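Local coordinates for beta-phosphoglucomutase (PDB 3DV9), which probably interconverts beta-glucose 1-phosphate and glucose 6-phosphate as a magnesium-dependent phosphoglucomutase of the haloacid dehalogenase superfamily, at residues Ile48-Glu60 / Ser71-His83. Residues are numbered along the deposited sequence; the frame is centred on the assembly and turned at random.
With EDO (1,2-ethanediol), chain D.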
loop_
_atom_site.group_PDB
_atom_site.type_symbol
_atom_site.label_atom_id
_atom_site.label_comp_id
_atom_site.label_asym_id
_atom_site.label_seq_id
_atom_site.Cartn_x
_atom_site.Cartn_y
_atom_site.Cartn_z
ATOM N N ILE A 48 -14.028 -17.294 0.027
ATOM C CA ILE A 48 -13.439 -18.205 -0.941
ATOM C C ILE A 48 -12.527 -19.245 -0.265
ATOM O O ILE A 48 -12.540 -20.417 -0.606
ATOM C CB ILE A 48 -12.695 -17.421 -2.048
ATOM C CG1 ILE A 48 -13.696 -16.657 -2.910
ATOM C CG2 ILE A 48 -11.789 -18.353 -2.890
ATOM C CD1 ILE A 48 -15.001 -17.422 -3.157
HETATM N N MSE A 49 -11.713 -18.799 0.675
HETATM C CA MSE A 49 -10.910 -19.713 1.481
HETATM C C MSE A 49 -11.777 -20.748 2.183
HETATM O O MSE A 49 -11.431 -21.928 2.199
HETATM C CB MSE A 49 -10.045 -18.928 2.484
HETATM C CG MSE A 49 -8.876 -18.195 1.779
HETATM SE SE MSE A 49 -7.600 -19.441 0.959
HETATM C CE MSE A 49 -6.521 -19.855 2.527
ATOM N N LYS A 50 -12.914 -20.311 2.725
ATOM C CA LYS A 50 -13.884 -21.231 3.378
ATOM C C LYS A 50 -14.392 -22.298 2.397
ATOM O O LYS A 50 -14.492 -23.487 2.756
ATOM C CB LYS A 50 -15.061 -20.440 3.977
ATOM C CG LYS A 50 -16.048 -21.276 4.766
ATOM C CD LYS A 50 -17.123 -20.367 5.362
ATOM C CE LYS A 50 -18.217 -21.120 6.141
ATOM N NZ LYS A 50 -17.946 -21.260 7.611
ATOM N N ARG A 51 -14.691 -21.873 1.167
ATOM C CA ARG A 51 -15.172 -22.760 0.119
ATOM C C ARG A 51 -14.150 -23.853 -0.209
ATOM O O ARG A 51 -14.529 -24.975 -0.560
ATOM C CB ARG A 51 -15.466 -21.968 -1.162
ATOM C CG ARG A 51 -16.113 -22.801 -2.235
ATOM C CD ARG A 51 -16.230 -21.999 -3.537
ATOM N NE ARG A 51 -17.099 -20.839 -3.280
ATOM C CZ ARG A 51 -17.208 -19.791 -4.096
ATOM N NH1 ARG A 51 -16.497 -19.734 -5.210
ATOM N NH2 ARG A 51 -18.020 -18.775 -3.764
ATOM N N PHE A 52 -12.867 -23.506 -0.141
ATOM C CA PHE A 52 -11.763 -24.452 -0.383
ATOM C C PHE A 52 -11.328 -25.211 0.896
ATOM O O PHE A 52 -10.360 -25.944 0.904
ATOM C CB PHE A 52 -10.593 -23.722 -1.032
ATOM C CG PHE A 52 -10.782 -23.466 -2.494
ATOM C CD1 PHE A 52 -10.187 -24.307 -3.443
ATOM C CD2 PHE A 52 -11.547 -22.377 -2.940
ATOM C CE1 PHE A 52 -10.350 -24.087 -4.795
ATOM C CE2 PHE A 52 -11.726 -22.139 -4.326
ATOM C CZ PHE A 52 -11.119 -22.982 -5.247
ATOM N N GLY A 53 -12.078 -25.051 1.973
ATOM C CA GLY A 53 -11.834 -25.810 3.205
ATOM C C GLY A 53 -10.802 -25.206 4.148
ATOM O O GLY A 53 -10.336 -25.877 5.057
ATOM N N PHE A 54 -10.467 -23.925 3.941
ATOM C CA PHE A 54 -9.480 -23.220 4.745
ATOM C C PHE A 54 -10.106 -22.127 5.629
ATOM O O PHE A 54 -11.066 -21.465 5.229
ATOM C CB PHE A 54 -8.454 -22.518 3.840
ATOM C CG PHE A 54 -7.570 -23.446 3.034
ATOM C CD1 PHE A 54 -6.686 -24.336 3.660
ATOM C CD2 PHE A 54 -7.593 -23.400 1.630
ATOM C CE1 PHE A 54 -5.842 -25.186 2.914
ATOM C CE2 PHE A 54 -6.736 -24.262 0.853
ATOM C CZ PHE A 54 -5.867 -25.149 1.507
ATOM N N GLY A 55 -9.518 -21.899 6.795
ATOM C CA GLY A 55 -10.019 -20.886 7.703
ATOM C C GLY A 55 -9.174 -19.630 7.663
ATOM O O GLY A 55 -8.135 -19.559 8.308
ATOM N N LEU A 56 -9.642 -18.633 6.923
ATOM C CA LEU A 56 -9.028 -17.298 6.941
ATOM C C LEU A 56 -10.111 -16.284 7.311
ATOM O O LEU A 56 -11.053 -16.061 6.549
ATOM C CB LEU A 56 -8.399 -16.974 5.573
ATOM C CG LEU A 56 -7.673 -15.627 5.392
ATOM C CD1 LEU A 56 -6.316 -15.552 6.140
ATOM C CD2 LEU A 56 -7.455 -15.298 3.892
ATOM N N SER A 57 -10.006 -15.709 8.505
ATOM C CA SER A 57 -11.000 -14.716 8.951
ATOM C C SER A 57 -10.767 -13.397 8.216
ATOM O O SER A 57 -9.658 -13.137 7.717
ATOM C CB SER A 57 -10.922 -14.476 10.461
ATOM O OG SER A 57 -9.800 -13.656 10.769
ATOM N N ARG A 58 -11.808 -12.568 8.179
ATOM C CA ARG A 58 -11.733 -11.208 7.617
ATOM C C ARG A 58 -10.602 -10.412 8.238
ATOM O O ARG A 58 -9.886 -9.714 7.528
ATOM C CB ARG A 58 -13.049 -10.446 7.820
ATOM C CG ARG A 58 -14.173 -10.928 6.913
ATOM C CD ARG A 58 -15.532 -10.624 7.566
ATOM N NE ARG A 58 -16.583 -11.406 6.915
ATOM C CZ ARG A 58 -17.183 -12.484 7.424
ATOM N NH1 ARG A 58 -16.876 -12.935 8.638
ATOM N NH2 ARG A 58 -18.101 -13.107 6.706
ATOM N N GLU A 59 -10.436 -10.525 9.560
ATOM C CA GLU A 59 -9.366 -9.825 10.270
ATOM C C GLU A 59 -7.983 -10.335 9.881
ATOM O O GLU A 59 -7.076 -9.548 9.681
ATOM C CB GLU A 59 -9.543 -9.972 11.766
ATOM C CG GLU A 59 -10.686 -9.113 12.274
ATOM C CD GLU A 59 -12.032 -9.808 12.186
ATOM O OE1 GLU A 59 -12.100 -11.036 11.902
ATOM O OE2 GLU A 59 -13.041 -9.106 12.435
ATOM N N GLU A 60 -7.825 -11.650 9.757
ATOM C CA GLU A 60 -6.543 -12.151 9.296
ATOM C C GLU A 60 -6.259 -11.716 7.845
ATOM O O GLU A 60 -5.098 -11.431 7.511
ATOM C CB GLU A 60 -6.389 -13.659 9.501
ATOM C CG GLU A 60 -4.918 -14.089 9.450
ATOM C CD GLU A 60 -4.741 -15.588 9.324
ATOM O OE1 GLU A 60 -3.600 -16.038 9.076
ATOM O OE2 GLU A 60 -5.745 -16.306 9.451
ATOM N N SER A 71 1.296 -16.611 -1.167
ATOM C CA SER A 71 1.946 -16.613 0.135
ATOM C C SER A 71 0.870 -16.696 1.229
ATOM O O SER A 71 0.998 -17.498 2.165
ATOM C CB SER A 71 2.875 -15.401 0.287
ATOM O OG SER A 71 3.408 -15.323 1.598
ATOM N N THR A 72 -0.206 -15.938 1.068
ATOM C CA THR A 72 -1.371 -16.014 1.973
ATOM C C THR A 72 -1.992 -17.426 2.028
ATOM O O THR A 72 -2.279 -17.961 3.114
ATOM C CB THR A 72 -2.479 -14.978 1.616
ATOM O OG1 THR A 72 -1.971 -13.640 1.771
ATOM C CG2 THR A 72 -3.695 -15.135 2.548
ATOM N N ILE A 73 -2.228 -18.015 0.857
ATOM C CA ILE A 73 -2.766 -19.378 0.785
ATOM C C ILE A 73 -1.801 -20.350 1.453
ATOM O O ILE A 73 -2.220 -21.222 2.231
ATOM C CB ILE A 73 -3.046 -19.801 -0.691
ATOM C CG1 ILE A 73 -4.134 -18.914 -1.302
ATOM C CG2 ILE A 73 -3.457 -21.291 -0.791
ATOM C CD1 ILE A 73 -4.117 -18.886 -2.856
ATOM N N ASN A 74 -0.508 -20.195 1.173
ATOM C CA ASN A 74 0.490 -21.124 1.728
ATOM C C ASN A 74 0.660 -21.023 3.241
ATOM O O ASN A 74 0.881 -22.049 3.909
ATOM C CB ASN A 74 1.838 -21.000 1.021
ATOM C CG ASN A 74 1.852 -21.696 -0.313
ATOM O OD1 ASN A 74 0.971 -22.513 -0.599
ATOM N ND2 ASN A 74 2.840 -21.371 -1.147
ATOM N N ILE A 75 0.522 -19.809 3.783
ATOM C CA ILE A 75 0.537 -19.627 5.240
ATOM C C ILE A 75 -0.576 -20.444 5.866
ATOM O O ILE A 75 -0.335 -21.233 6.783
ATOM C CB ILE A 75 0.391 -18.119 5.652
ATOM C CG1 ILE A 75 1.692 -17.368 5.352
ATOM C CG2 ILE A 75 -0.002 -17.978 7.144
ATOM C CD1 ILE A 75 1.491 -15.856 5.226
ATOM N N VAL A 76 -1.791 -20.286 5.355
ATOM C CA VAL A 76 -2.936 -20.969 5.923
ATOM C C VAL A 76 -2.839 -22.484 5.679
ATOM O O VAL A 76 -3.198 -23.284 6.551
ATOM C CB VAL A 76 -4.265 -20.431 5.359
ATOM C CG1 VAL A 76 -5.451 -21.159 5.972
ATOM C CG2 VAL A 76 -4.365 -18.922 5.587
ATOM N N SER A 77 -2.375 -22.877 4.495
ATOM C CA SER A 77 -2.236 -24.308 4.172
ATOM C C SER A 77 -1.227 -25.015 5.084
ATOM O O SER A 77 -1.501 -26.113 5.615
ATOM C CB SER A 77 -1.842 -24.497 2.711
ATOM O OG SER A 77 -1.755 -25.883 2.399
ATOM N N ARG A 78 -0.064 -24.389 5.264
ATOM C CA ARG A 78 0.990 -24.975 6.086
ATOM C C ARG A 78 0.482 -25.243 7.486
ATOM O O ARG A 78 0.721 -26.308 8.042
ATOM C CB ARG A 78 2.222 -24.083 6.147
ATOM C CG ARG A 78 3.123 -24.189 4.936
ATOM C CD ARG A 78 4.499 -23.549 5.194
ATOM N NE ARG A 78 4.428 -22.108 5.460
ATOM C CZ ARG A 78 4.362 -21.167 4.520
ATOM N NH1 ARG A 78 4.351 -21.500 3.232
ATOM N NH2 ARG A 78 4.305 -19.887 4.866
ATOM N N ARG A 79 -0.240 -24.286 8.046
ATOM C CA ARG A 79 -0.693 -24.431 9.415
ATOM C C ARG A 79 -1.846 -25.418 9.594
ATOM O O ARG A 79 -1.936 -26.061 10.638
ATOM C CB ARG A 79 -1.018 -23.074 10.033
ATOM C CG ARG A 79 -2.415 -22.588 9.823
ATOM C CD ARG A 79 -2.531 -21.186 10.321
ATOM N NE ARG A 79 -3.850 -20.636 10.030
ATOM C CZ ARG A 79 -4.100 -19.346 9.872
ATOM N NH1 ARG A 79 -3.108 -18.471 9.951
ATOM N NH2 ARG A 79 -5.339 -18.947 9.606
ATOM N N GLU A 80 -2.704 -25.551 8.581
ATOM C CA GLU A 80 -3.868 -26.442 8.661
ATOM C C GLU A 80 -3.550 -27.858 8.195
ATOM O O GLU A 80 -4.142 -28.821 8.692
ATOM C CB GLU A 80 -5.043 -25.887 7.861
ATOM C CG GLU A 80 -5.666 -24.639 8.457
ATOM C CD GLU A 80 -7.030 -24.306 7.875
ATOM O OE1 GLU A 80 -7.531 -25.070 7.004
ATOM O OE2 GLU A 80 -7.621 -23.304 8.327
ATOM N N ARG A 81 -2.599 -27.970 7.263
ATOM C CA ARG A 81 -2.303 -29.214 6.544
ATOM C C ARG A 81 -0.836 -29.626 6.649
ATOM O O ARG A 81 -0.479 -30.740 6.277
ATOM C CB ARG A 81 -2.660 -29.060 5.059
ATOM C CG ARG A 81 -4.109 -28.689 4.792
ATOM C CD ARG A 81 -4.475 -28.875 3.317
ATOM N NE ARG A 81 -3.705 -27.999 2.422
ATOM C CZ ARG A 81 -3.815 -28.003 1.093
ATOM N NH1 ARG A 81 -4.656 -28.838 0.492
ATOM N NH2 ARG A 81 -3.068 -27.193 0.366
ATOM N N GLY A 82 0.012 -28.701 7.111
ATOM C CA GLY A 82 1.445 -28.966 7.296
ATOM C C GLY A 82 2.291 -28.964 6.032
ATOM O O GLY A 82 3.444 -29.406 6.057
ATOM N N HIS A 83 1.707 -28.490 4.928
ATOM C CA HIS A 83 2.404 -28.361 3.647
ATOM C C HIS A 83 1.851 -27.186 2.843
ATOM O O HIS A 83 0.713 -26.753 3.059
ATOM C CB HIS A 83 2.335 -29.666 2.810
ATOM C CG HIS A 83 0.944 -30.104 2.454
ATOM N ND1 HIS A 83 0.205 -29.513 1.450
ATOM C CD2 HIS A 83 0.170 -31.107 2.943
ATOM C CE1 HIS A 83 -0.972 -30.106 1.357
ATOM N NE2 HIS A 83 -1.019 -31.077 2.252
HETATM C C1 EDO D . -13.643 -6.899 9.035
HETATM O O1 EDO D . -14.577 -7.854 9.562
HETATM C C2 EDO D . -13.258 -5.808 10.036
HETATM O O2 EDO D . -14.318 -5.506 10.976
#
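Phe54 leans on helix 69-81 just after a Schellman motif, with Gly53 at its C-prime position, has ended helix 38-51. Helices 38-51 and 69-81 are consistent with the helical cap domain that haloacid dehalogenase-like phosphoglucomutases carry beside their Rossmann-like core; the side chain of Thr72 is about 12 Å from the bound magnesium ion. From its root outward, Phe54 puts CB 3.9 Å from Val76 CG1 and CD1 3.5 Å from Glu80 OE1, the carboxylate oxygen lying at the ring edge. CE1 touches both Ser77 CA and Arg81 NE, and CZ ends 3.5 Å above the centre of the Arg81 guanidinium. The two planes stand 89° apart, so the ring presents its edge to the face of the guanidinium, whose other face is covered by His83 CE1. In-plane bonds from NE and NH2 to Ser77 OG fix the rotation of that group, while NH1 pairs with Glu89. A leucine in place of Arg81 would probably leave Glu89 without its charge partner and Phe54 CZ without the flat surface it abuts. Met49, its chain bent at chi2 and chi3, brings CE to 3.7 Å from Val76 CB, and Leu56 CD1 packs on Val76 CG2. Polar bonds close the outer side: Gly55 N donates to Glu80 OE2 at 2.8 Å, and Arg79 grips Glu60 end-on, their planes 22° apart. In that salt bridge NH1 meets OE1, which His64 also engages, whereas NH2 meets the syn lone pair of Glu60 OE2 at 2.7 Å in a nearly straight bond.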